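Local coordinates for VP4 protein (Tellina virus 1, PDB 3P06) that acts as a serine protease that probably cuts the viral polyprotein into its final products, including cleavage in cis at the VP4/VP3 junction, at residues G9-V14 with L79-A84; F27-G32 with E104-A109; F120-G125 with L144-A149. One frame throughout, in Å; residues are numbered along the deposited sequence.

Contact 1: G9-V14 with L79-A84; sequences GVLLPV and LPVVQA
L11 meets V81 and A84 through methyl groups alone, with no ring, amide or carboxylate at the meeting point. The flat groups lie beside it: the proline ring of P80 starts out from the backbone on the far side from L11, and the peptide entering P80 rests against the aromatic ring of F27. The contact itself is a forked side chain meeting two methyls. A84 CB stands opposite the open end of the L11 fork, 4.1 Å from both CD1 and CD2, so neither branch is favoured. V81 touches one branch only, its CG2 lying 3.8 Å from L11 CD2. L11 reaches over because its CG is anti to the carbonyl carbon (chi1 -79°), which carries both methyls beyond the line of the strand. In V81, chi1 of -57° sets CG2 between the backbone N and the carbonyl carbon, and this is the methyl presented to L11.

V81 and A84 both aim their CB atoms at L11, while P80 and Q83 turn theirs the other way. The intervening V82 is not strand, at the step from strand 75-81 of the mixed sheet to strand 83-84 of the four-stranded antiparallel sheet. M28, on strand 21-31 between the two segments, touches both L11 and V81, and I89 of strand 88-92 also touches V81. The closest backbone approach, L11 CA to A84 CA at 8.4 Å, rules out strand pairing here. The segments are linked through strand 21-31, which bonds to both: L12 with F27 and V10 with A29 on one side, L79 with M28 on the other. Chemically, the contact is dispersion between saturated carbons: it depends on close apolar fit, a forked leucine against a valine branch and an alanine methyl, and has little directional preference.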
ATOM      1  N   GLY A   9      -1.658   7.652  -5.585  1.00 19.51           N
ATOM      2  CA  GLY A   9      -0.896   7.078  -4.499  1.00 19.44           C
ATOM      3  C   GLY A   9      -0.091   5.902  -4.990  1.00 19.50           C
ATOM      4  O   GLY A   9       0.233   5.823  -6.183  1.00 20.32           O
ATOM      5  N   VAL A  10       0.239   4.971  -4.084  1.00 17.62           N
ATOM      6  CA  VAL A  10       1.070   3.849  -4.479  1.00 15.86           C
ATOM      7  C   VAL A  10       0.448   2.539  -3.949  1.00 15.41           C
ATOM      8  O   VAL A  10       0.094   2.445  -2.743  1.00 13.25           O
ATOM      9  CB  VAL A  10       2.562   4.037  -3.979  1.00 18.39           C
ATOM     10  CG1 VAL A  10       3.390   2.757  -4.224  1.00 15.78           C
ATOM     11  CG2 VAL A  10       3.219   5.257  -4.691  1.00 18.35           C
ATOM     12  N   LEU A  11       0.290   1.576  -4.862  1.00 14.23           N
ATOM     13  CA  LEU A  11      -0.363   0.336  -4.555  1.00 15.81           C
ATOM     14  C   LEU A  11       0.550  -0.572  -3.689  1.00 15.82           C
ATOM     15  O   LEU A  11       1.747  -0.587  -3.854  1.00 15.49           O
ATOM     16  CB  LEU A  11      -0.647  -0.417  -5.858  1.00 15.11           C
ATOM     17  CG  LEU A  11      -1.904   0.155  -6.558  1.00 18.70           C
ATOM     18  CD1 LEU A  11      -1.961  -0.450  -7.923  1.00 18.54           C
ATOM     19  CD2 LEU A  11      -3.141  -0.169  -5.756  1.00 13.86           C
ATOM     20  N   LEU A  12      -0.044  -1.353  -2.815  1.00 15.22           N
ATOM     21  CA  LEU A  12       0.734  -2.316  -2.030  1.00 14.82           C
ATOM     22  C   LEU A  12      -0.088  -3.610  -1.917  1.00 15.05           C
ATOM     23  O   LEU A  12      -1.292  -3.576  -1.686  1.00 15.78           O
ATOM     24  CB  LEU A  12       1.101  -1.753  -0.616  1.00 13.01           C
ATOM     25  CG  LEU A  12      -0.108  -1.424   0.268  1.00 14.58           C
ATOM     26  CD1 LEU A  12      -0.103  -2.363   1.478  1.00 12.74           C
ATOM     27  CD2 LEU A  12      -0.112   0.069   0.789  1.00 12.55           C
ATOM     28  N   PRO A  13       0.576  -4.750  -2.056  1.00 17.08           N
ATOM     29  CA  PRO A  13      -0.112  -6.039  -1.923  1.00 17.94           C
ATOM     30  C   PRO A  13      -0.357  -6.434  -0.461  1.00 16.43           C
ATOM     31  O   PRO A  13       0.434  -6.089   0.410  1.00 16.31           O
ATOM     32  CB  PRO A  13       0.864  -7.033  -2.619  1.00 19.00           C
ATOM     33  CG  PRO A  13       2.204  -6.480  -2.325  1.00 20.63           C
ATOM     34  CD  PRO A  13       2.011  -4.923  -2.387  1.00 17.40           C
ATOM     35  N   VAL A  14      -1.475  -7.106  -0.199  1.00 16.40           N
ATOM     36  CA  VAL A  14      -1.740  -7.683   1.113  1.00 16.63           C
ATOM     37  C   VAL A  14      -2.165  -9.123   0.957  1.00 17.80           C
ATOM     38  O   VAL A  14      -2.665  -9.524  -0.086  1.00 18.39           O
ATOM     39  CB  VAL A  14      -2.853  -6.904   1.928  1.00 15.28           C
ATOM     40  CG1 VAL A  14      -2.397  -5.506   2.147  1.00 14.53           C
ATOM     41  CG2 VAL A  14      -4.279  -6.971   1.168  1.00 15.92           C
ATOM     42  N   LEU A  79      -5.954   2.632   2.067  1.00 13.00           N
ATOM     43  CA  LEU A  79      -7.343   2.159   1.874  1.00 14.05           C
ATOM     44  C   LEU A  79      -7.280   0.887   1.079  1.00 12.73           C
ATOM     45  O   LEU A  79      -6.452   0.757   0.202  1.00 13.11           O
ATOM     46  CB  LEU A  79      -8.163   3.220   1.067  1.00 15.43           C
ATOM     47  CG  LEU A  79      -8.553   4.498   1.822  1.00 21.10           C
ATOM     48  CD1 LEU A  79      -9.203   5.507   0.847  1.00 25.69           C
ATOM     49  CD2 LEU A  79      -9.557   4.192   2.968  1.00 16.01           C
ATOM     50  N   PRO A  80      -8.161  -0.049   1.366  1.00 13.01           N
ATOM     51  CA  PRO A  80      -8.267  -1.164   0.462  1.00 13.14           C
ATOM     52  C   PRO A  80      -8.785  -0.748  -0.939  1.00 15.08           C
ATOM     53  O   PRO A  80      -9.654   0.108  -1.026  1.00 15.25           O
ATOM     54  CB  PRO A  80      -9.345  -2.031   1.089  1.00 13.65           C
ATOM     55  CG  PRO A  80     -10.187  -1.122   1.931  1.00 14.44           C
ATOM     56  CD  PRO A  80      -9.221  -0.007   2.398  1.00 13.08           C
ATOM     57  N   VAL A  81      -8.358  -1.433  -2.002  1.00 14.12           N
ATOM     58  CA  VAL A  81      -8.857  -1.102  -3.344  1.00 14.94           C
ATOM     59  C   VAL A  81      -9.145  -2.381  -4.067  1.00 15.26           C
ATOM     60  O   VAL A  81      -8.411  -3.392  -3.904  1.00 15.05           O
ATOM     61  CB  VAL A  81      -7.859  -0.234  -4.147  1.00 16.27           C
ATOM     62  CG1 VAL A  81      -7.532   1.066  -3.379  1.00 15.31           C
ATOM     63  CG2 VAL A  81      -6.566  -0.973  -4.452  1.00 16.55           C
ATOM     64  N   VAL A  82     -10.224  -2.402  -4.837  1.00 15.58           N
ATOM     65  CA  VAL A  82     -10.474  -3.602  -5.642  1.00 14.90           C
ATOM     66  C   VAL A  82     -10.165  -3.318  -7.104  1.00 16.08           C
ATOM     67  O   VAL A  82     -10.163  -4.250  -7.936  1.00 14.80           O
ATOM     68  CB  VAL A  82     -11.946  -4.150  -5.462  1.00 17.42           C
ATOM     69  CG1 VAL A  82     -12.111  -4.789  -4.057  1.00 17.84           C
ATOM     70  CG2 VAL A  82     -13.063  -3.060  -5.696  1.00 15.59           C
ATOM     71  N   GLN A  83      -9.978  -2.023  -7.429  1.00 13.99           N
ATOM     72  CA  GLN A  83      -9.629  -1.595  -8.789  1.00 15.20           C
ATOM     73  C   GLN A  83      -8.778  -0.385  -8.703  1.00 14.26           C
ATOM     74  O   GLN A  83      -9.000   0.432  -7.810  1.00 15.34           O
ATOM     75  CB  GLN A  83     -10.831  -1.213  -9.699  1.00 15.43           C
ATOM     76  CG  GLN A  83     -11.731  -2.366  -9.975  1.00 21.20           C
ATOM     77  CD  GLN A  83     -12.903  -2.017 -10.886  1.00 31.12           C
ATOM     78  OE1 GLN A  83     -12.992  -0.925 -11.430  1.00 26.70           O
ATOM     79  NE2 GLN A  83     -13.793  -2.979 -11.068  1.00 33.50           N
ATOM     80  N   ALA A  84      -7.814  -0.260  -9.606  1.00 13.30           N
ATOM     81  CA  ALA A  84      -7.015   0.968  -9.685  1.00 15.15           C
ATOM     82  C   ALA A  84      -6.685   1.332 -11.119  1.00 16.43           C
ATOM     83  O   ALA A  84      -6.499   0.424 -11.981  1.00 17.45           O
ATOM     84  CB  ALA A  84      -5.704   0.835  -8.833  1.00 13.88           C
TER

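Contact 2: F27-G32 with E104-A109; sequences FMAVKG and EAAACA
A29 packs against A106 and A107, and its side chain begins and ends at CB. That single methyl points into the helix and lies over the peptide joining the two helical alanines. It comes within 3.4 Å of A107 CA, a pair tighter than usual for carbons, and 3.5 Å from A107 N. A106 C, the carbonyl carbon of the same peptide, is 3.8 Å from A29 CB. The methyl-to-methyl distances are longer, A29 CB to A107 CB being 3.9 Å and A29 CB to A106 CB 4.2 Å, so the methyl presses chiefly on helix backbone. With only alanines at the interface, strand and helix come close: A29 CA and A107 CA are 4.9 Å apart.

A29 is held in the sheet by its backbone bonding with V10, and I76 of strand 75-81 touches its side chain. A106 also packs on V10 and L12 of strand 9-18, so helix 104-111, which follows the predicted nucleophile S102, lies across both strands. K31 NZ adds polar anchoring, bonding to the carbonyl oxygens of A110, in the last turn of the helix, and L113, just beyond it. A105 and A109 also meet L169 of helix 166-173.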
ATOM      1  N   PHE A  27      -3.972  -2.679  -1.110  1.00 12.59           N
ATOM      2  CA  PHE A  27      -4.394  -1.419  -0.526  1.00 13.85           C
ATOM      3  C   PHE A  27      -3.642  -0.416  -1.361  1.00 13.68           C
ATOM      4  O   PHE A  27      -2.730  -0.792  -2.121  1.00 15.41           O
ATOM      5  CB  PHE A  27      -3.958  -1.270   0.973  1.00 12.67           C
ATOM      6  CG  PHE A  27      -4.923  -1.879   1.982  1.00 11.26           C
ATOM      7  CD1 PHE A  27      -5.305  -3.188   1.900  1.00 13.79           C
ATOM      8  CD2 PHE A  27      -5.481  -1.079   3.009  1.00 13.16           C
ATOM      9  CE1 PHE A  27      -6.217  -3.770   2.823  1.00 14.21           C
ATOM     10  CE2 PHE A  27      -6.408  -1.636   3.958  1.00 13.29           C
ATOM     11  CZ  PHE A  27      -6.747  -2.977   3.895  1.00 15.46           C
HETATM   12  N   MSE A  28      -4.013   0.836  -1.235  1.00 13.16           N
HETATM   13  CA  MSE A  28      -3.212   1.911  -1.799  1.00 12.69           C
HETATM   14  C   MSE A  28      -2.901   2.867  -0.666  1.00 13.21           C
HETATM   15  O   MSE A  28      -3.768   3.147   0.184  1.00 13.33           O
HETATM   16  CB  MSE A  28      -4.031   2.658  -2.877  1.00 11.78           C
HETATM   17  CG  MSE A  28      -3.152   3.775  -3.430  1.00 16.20           C
HETATM   18 SE   MSE A  28      -3.943   4.856  -4.892  1.00 25.60          SE
HETATM   19  CE  MSE A  28      -3.688   3.488  -6.224  1.00 18.84           C
ATOM     20  N   ALA A  29      -1.661   3.326  -0.601  1.00 12.56           N
ATOM     21  CA  ALA A  29      -1.318   4.437   0.305  1.00 14.48           C
ATOM     22  C   ALA A  29      -1.696   5.708  -0.530  1.00 16.00           C
ATOM     23  O   ALA A  29      -0.968   6.067  -1.466  1.00 16.28           O
ATOM     24  CB  ALA A  29       0.214   4.465   0.584  1.00 12.98           C
ATOM     25  N   VAL A  30      -2.809   6.353  -0.192  1.00 16.68           N
ATOM     26  CA  VAL A  30      -3.324   7.408  -1.054  1.00 18.01           C
ATOM     27  C   VAL A  30      -2.872   8.742  -0.466  1.00 19.39           C
ATOM     28  O   VAL A  30      -2.853   8.947   0.769  1.00 20.17           O
ATOM     29  CB  VAL A  30      -4.867   7.419  -1.075  1.00 18.15           C
ATOM     30  CG1 VAL A  30      -5.427   8.581  -2.079  1.00 16.52           C
ATOM     31  CG2 VAL A  30      -5.420   6.042  -1.396  1.00 18.24           C
ATOM     32  N   LYS A  31      -2.558   9.688  -1.328  1.00 20.78           N
ATOM     33  CA  LYS A  31      -2.187  11.006  -0.838  1.00 21.30           C
ATOM     34  C   LYS A  31      -3.420  11.757  -0.373  1.00 21.39           C
ATOM     35  O   LYS A  31      -4.411  11.812  -1.094  1.00 20.27           O
ATOM     36  CB  LYS A  31      -1.524  11.808  -1.933  1.00 22.62           C
ATOM     37  CG  LYS A  31      -0.181  11.210  -2.370  1.00 24.81           C
ATOM     38  CD  LYS A  31       0.310  12.060  -3.582  1.00 29.51           C
ATOM     39  CE  LYS A  31       0.770  13.412  -3.065  1.00 32.56           C
ATOM     40  NZ  LYS A  31       2.278  13.365  -2.933  1.00 37.18           N
ATOM     41  N   GLY A  32      -3.326  12.369   0.811  1.00 21.52           N
ATOM     42  CA  GLY A  32      -4.438  13.131   1.371  1.00 21.59           C
ATOM     43  C   GLY A  32      -5.164  12.371   2.496  1.00 22.20           C
ATOM     44  O   GLY A  32      -4.904  11.178   2.780  1.00 20.30           O
ATOM     45  N   GLU A 104       4.474   0.487   4.546  1.00 17.21           N
ATOM     46  CA  GLU A 104       5.284   1.720   4.769  1.00 18.65           C
ATOM     47  C   GLU A 104       6.094   2.173   3.567  1.00 19.08           C
ATOM     48  O   GLU A 104       6.248   3.374   3.376  1.00 21.50           O
ATOM     49  CB  GLU A 104       6.248   1.536   5.957  1.00 19.14           C
ATOM     50  CG  GLU A 104       5.503   1.283   7.260  1.00 19.63           C
ATOM     51  CD  GLU A 104       6.464   1.134   8.467  1.00 26.29           C
ATOM     52  OE1 GLU A 104       7.626   0.664   8.262  1.00 21.39           O
ATOM     53  OE2 GLU A 104       6.048   1.489   9.626  1.00 24.49           O
ATOM     54  N   ALA A 105       6.714   1.249   2.826  1.00 16.94           N
ATOM     55  CA  ALA A 105       7.443   1.651   1.623  1.00 17.39           C
ATOM     56  C   ALA A 105       6.496   2.353   0.614  1.00 17.73           C
ATOM     57  O   ALA A 105       6.864   3.385   0.079  1.00 20.61           O
ATOM     58  CB  ALA A 105       8.166   0.472   0.963  1.00 15.49           C
ATOM     59  N   ALA A 106       5.281   1.831   0.396  1.00 16.54           N
ATOM     60  CA  ALA A 106       4.312   2.479  -0.489  1.00 15.17           C
ATOM     61  C   ALA A 106       3.905   3.912   0.017  1.00 15.23           C
ATOM     62  O   ALA A 106       3.814   4.869  -0.762  1.00 15.35           O
ATOM     63  CB  ALA A 106       3.028   1.591  -0.635  1.00 13.89           C
ATOM     64  N   ALA A 107       3.647   4.019   1.310  1.00 14.42           N
ATOM     65  CA  ALA A 107       3.241   5.283   1.938  1.00 16.38           C
ATOM     66  C   ALA A 107       4.382   6.311   1.820  1.00 17.90           C
ATOM     67  O   ALA A 107       4.122   7.499   1.559  1.00 18.76           O
ATOM     68  CB  ALA A 107       2.914   5.064   3.388  1.00 14.04           C
ATOM     69  N   CYS A 108       5.628   5.882   2.018  1.00 19.51           N
ATOM     70  CA  CYS A 108       6.770   6.818   1.795  1.00 21.83           C
ATOM     71  C   CYS A 108       6.884   7.228   0.325  1.00 22.35           C
ATOM     72  O   CYS A 108       7.199   8.394   0.002  1.00 23.73           O
ATOM     73  CB  CYS A 108       8.100   6.187   2.222  1.00 22.81           C
ATOM     74  SG  CYS A 108       8.177   5.984   4.025  1.00 28.98           S
ATOM     75  N   ALA A 109       6.752   6.254  -0.569  1.00 21.82           N
ATOM     76  CA  ALA A 109       6.817   6.543  -1.996  1.00 21.88           C
ATOM     77  C   ALA A 109       5.630   7.424  -2.438  1.00 22.38           C
ATOM     78  O   ALA A 109       5.830   8.344  -3.222  1.00 24.37           O
ATOM     79  CB  ALA A 109       6.925   5.274  -2.838  1.00 20.55           C
TER

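Contact 3: F120-G125 with L144-A149. With SO4 (sulfate ion), chain B.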
ATOM      1  N   PHE A 120       2.516   2.367 -12.287  1.00 18.55           N
ATOM      2  CA  PHE A 120       2.029   1.037 -12.569  1.00 19.80           C
ATOM      3  C   PHE A 120       3.035   0.081 -11.961  1.00 19.47           C
ATOM      4  O   PHE A 120       3.843  -0.507 -12.678  1.00 20.17           O
ATOM      5  CB  PHE A 120       1.915   0.861 -14.065  1.00 19.90           C
ATOM      6  CG  PHE A 120       1.333  -0.446 -14.483  1.00 19.23           C
ATOM      7  CD1 PHE A 120       0.038  -0.780 -14.152  1.00 20.10           C
ATOM      8  CD2 PHE A 120       2.095  -1.352 -15.257  1.00 19.51           C
ATOM      9  CE1 PHE A 120      -0.505  -2.025 -14.535  1.00 21.20           C
ATOM     10  CE2 PHE A 120       1.528  -2.614 -15.632  1.00 20.06           C
ATOM     11  CZ  PHE A 120       0.240  -2.907 -15.297  1.00 16.76           C
ATOM     12  N   LEU A 121       2.989  -0.049 -10.635  1.00 18.34           N
ATOM     13  CA  LEU A 121       3.962  -0.815  -9.934  1.00 19.40           C
ATOM     14  C   LEU A 121       3.470  -0.931  -8.509  1.00 20.44           C
ATOM     15  O   LEU A 121       3.027   0.062  -7.922  1.00 24.05           O
ATOM     16  CB  LEU A 121       5.294  -0.066  -9.935  1.00 20.60           C
ATOM     17  CG  LEU A 121       6.493  -0.792  -9.301  1.00 21.84           C
ATOM     18  CD1 LEU A 121       6.981  -1.885 -10.181  1.00 21.44           C
ATOM     19  CD2 LEU A 121       7.658   0.145  -8.966  1.00 21.82           C
HETATM   20  N   MSE A 122       3.549  -2.105  -7.925  1.00 17.99           N
HETATM   21  CA  MSE A 122       3.118  -2.251  -6.539  1.00 16.00           C
HETATM   22  C   MSE A 122       4.378  -2.229  -5.701  1.00 16.43           C
HETATM   23  O   MSE A 122       5.476  -2.599  -6.190  1.00 16.20           O
HETATM   24  CB  MSE A 122       2.404  -3.587  -6.339  1.00 14.66           C
HETATM   25  CG  MSE A 122       1.117  -3.677  -7.187  1.00 16.09           C
HETATM   26 SE   MSE A 122       0.190  -5.357  -6.643  1.00 24.15          SE
HETATM   27  CE  MSE A 122      -0.794  -4.500  -5.199  1.00 12.02           C
ATOM     28  N   VAL A 123       4.242  -1.829  -4.447  1.00 15.68           N
ATOM     29  CA  VAL A 123       5.441  -1.746  -3.623  1.00 17.58           C
ATOM     30  C   VAL A 123       5.218  -2.421  -2.262  1.00 16.28           C
ATOM     31  O   VAL A 123       4.181  -2.229  -1.666  1.00 16.35           O
ATOM     32  CB  VAL A 123       5.828  -0.243  -3.468  1.00 19.53           C
ATOM     33  CG1 VAL A 123       6.932  -0.067  -2.416  1.00 20.98           C
ATOM     34  CG2 VAL A 123       6.256   0.374  -4.875  1.00 20.07           C
ATOM     35  N   THR A 124       6.153  -3.211  -1.761  1.00 16.78           N
ATOM     36  CA  THR A 124       5.966  -3.799  -0.415  1.00 17.45           C
ATOM     37  C   THR A 124       7.245  -3.617   0.403  1.00 18.24           C
ATOM     38  O   THR A 124       8.362  -3.777  -0.132  1.00 17.49           O
ATOM     39  CB  THR A 124       5.544  -5.362  -0.473  1.00 17.76           C
ATOM     40  OG1 THR A 124       5.144  -5.846   0.829  1.00 22.98           O
ATOM     41  CG2 THR A 124       6.688  -6.232  -0.920  1.00 18.34           C
ATOM     42  N   GLY A 125       7.080  -3.393   1.709  1.00 19.22           N
ATOM     43  CA  GLY A 125       8.182  -3.474   2.649  1.00 18.71           C
ATOM     44  C   GLY A 125       8.013  -2.489   3.798  1.00 21.08           C
ATOM     45  O   GLY A 125       7.315  -1.488   3.665  1.00 20.13           O
ATOM     46  N   LEU A 144       0.315 -14.370  -5.337  1.00 18.03           N
ATOM     47  CA  LEU A 144      -1.103 -14.226  -5.034  1.00 19.21           C
ATOM     48  C   LEU A 144      -1.654 -12.880  -5.413  1.00 19.04           C
ATOM     49  O   LEU A 144      -2.863 -12.704  -5.412  1.00 19.48           O
ATOM     50  CB  LEU A 144      -1.360 -14.436  -3.528  1.00 19.39           C
ATOM     51  CG  LEU A 144      -1.055 -15.902  -3.064  1.00 25.72           C
ATOM     52  CD1 LEU A 144      -0.975 -16.017  -1.528  1.00 27.51           C
ATOM     53  CD2 LEU A 144      -2.001 -16.932  -3.702  1.00 28.91           C
ATOM     54  N   VAL A 145      -0.796 -11.900  -5.687  1.00 17.31           N
ATOM     55  CA  VAL A 145      -1.346 -10.606  -6.034  1.00 16.26           C
ATOM     56  C   VAL A 145      -0.819 -10.060  -7.341  1.00 15.77           C
ATOM     57  O   VAL A 145      -1.611  -9.788  -8.276  1.00 16.69           O
ATOM     58  CB  VAL A 145      -1.076  -9.521  -4.905  1.00 16.91           C
ATOM     59  CG1 VAL A 145      -1.737  -8.192  -5.295  1.00 15.63           C
ATOM     60  CG2 VAL A 145      -1.603 -10.002  -3.567  1.00 14.66           C
ATOM     61  N   ALA A 146       0.497  -9.828  -7.412  1.00 14.51           N
ATOM     62  CA  ALA A 146       1.023  -9.020  -8.515  1.00 15.34           C
ATOM     63  C   ALA A 146       1.048  -9.747  -9.849  1.00 17.56           C
ATOM     64  O   ALA A 146       0.686  -9.167 -10.914  1.00 17.04           O
ATOM     65  CB  ALA A 146       2.446  -8.482  -8.151  1.00 14.85           C
ATOM     66  N   LYS A 147       1.541 -10.984  -9.832  1.00 17.37           N
ATOM     67  CA  LYS A 147       1.537 -11.782 -11.082  1.00 19.91           C
ATOM     68  C   LYS A 147       0.139 -12.055 -11.636  1.00 20.49           C
ATOM     69  O   LYS A 147      -0.083 -11.804 -12.789  1.00 22.38           O
ATOM     70  CB  LYS A 147       2.333 -13.095 -11.018  1.00 20.85           C
ATOM     71  CG  LYS A 147       3.821 -12.952 -10.735  1.00 18.94           C
ATOM     72  CD  LYS A 147       4.577 -12.463 -11.918  1.00 22.91           C
ATOM     73  CE  LYS A 147       6.041 -12.427 -11.533  1.00 26.20           C
ATOM     74  NZ  LYS A 147       6.736 -11.811 -12.630  1.00 26.01           N
ATOM     75  N   PRO A 148      -0.807 -12.513 -10.807  1.00 21.08           N
ATOM     76  CA  PRO A 148      -2.150 -12.630 -11.407  1.00 21.02           C
ATOM     77  C   PRO A 148      -2.815 -11.303 -11.845  1.00 21.80           C
ATOM     78  O   PRO A 148      -3.661 -11.321 -12.753  1.00 21.10           O
ATOM     79  CB  PRO A 148      -3.004 -13.379 -10.318  1.00 22.23           C
ATOM     80  CG  PRO A 148      -2.166 -13.338  -9.022  1.00 21.30           C
ATOM     81  CD  PRO A 148      -0.700 -13.063  -9.434  1.00 19.01           C
ATOM     82  N   ALA A 149      -2.465 -10.163 -11.222  1.00 21.38           N
ATOM     83  CA  ALA A 149      -3.035  -8.870 -11.622  1.00 20.26           C
ATOM     84  C   ALA A 149      -2.286  -8.305 -12.827  1.00 21.16           C
ATOM     85  O   ALA A 149      -2.708  -7.279 -13.416  1.00 23.04           O
ATOM     86  CB  ALA A 149      -2.984  -7.837 -10.419  1.00 17.96           C
TER
HETATM   87  S   SO4 B 100       7.041  -8.023   2.987  1.00 31.49           S
HETATM   88  O1  SO4 B 100       7.516  -6.688   2.725  1.00 34.57           O
HETATM   89  O2  SO4 B 100       7.019  -8.742   1.713  1.00 31.23           O
HETATM   90  O3  SO4 B 100       7.984  -8.636   3.898  1.00 35.42           O
HETATM   91  O4  SO4 B 100       5.758  -8.127   3.636  1.00 28.60           O
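Segment 120-125 meets the helical residues V145 and A146 through M122, a selenomethionine, and the residues flanking it serve other neighbours. First comes F120, whose ring meets that of W178 with the planes about 50° apart. L121 follows, its side chain packing on A154 and V172. M122 then aims at the helix. Its CG is anti to the carbonyl carbon (chi1 -63°); this and the extended chi2 carry SE to V145 CG1, 3.7 Å away. The bend at chi3 (88°) folds CE back beside the same methyl, CE lying 3.8 Å from V145 CG1. A146 CB flanks M122 SE at 4.1 Å. The two longer side chains cross at about a right angle, a buried apolar meeting, with L11, L153 and I151 also touching M122. V123 turns elsewhere, onto V10, A154 and L169.

At T124 the chemistry becomes polar. OG1 is 3.2 Å from O1 of a sulfate ion, probably from the crystallisation liquor, but the hydroxyl proton has another acceptor within reach, so that bond is not settled. The same OG1 is bonded to K141 NZ, which also binds the sulfate, as do the backbone N atoms of L136 and L137. G125, at the far end, brings its CA to 3.3 Å from sulfate O1.

M122 thus packs strand 122-123 against helix 138-149, which carries the predicted active-site K141 one turn before V145; T124 touches the predicted nucleophile S102. Strand 122-123 runs through two short strands, 127-128 and 131-132, into this helix and on to the parallel neighbour 153-155, a beta-alpha-beta connection with that insertion. The T124 hydroxyl bonded to K141 is consistent with the serine-lysine dyad of peptidase family S50.

In the fold
All three contacts are buried and apolar across their segments, but their places differ. Contacts 1 and 2 lie nearest the middle of the chain, about 6 and 5 Å from its centre, and share the mixed sheet, where 21-31 runs between 9-18 and 75-81. Contact 1 joins branched methyls at the passage between two sheets; contact 2 presses one strand methyl onto helix backbone among alanines. Contact 3, about 10 Å from the centre, belongs to the small parallel sheet and alone brings in a bound anion, near the predicted active-site residues. Probable backbone hydrogen bonds tie it to the others: V123 N to L11 O at 2.8 Å, and A105 N to G125 O at 2.9 Å.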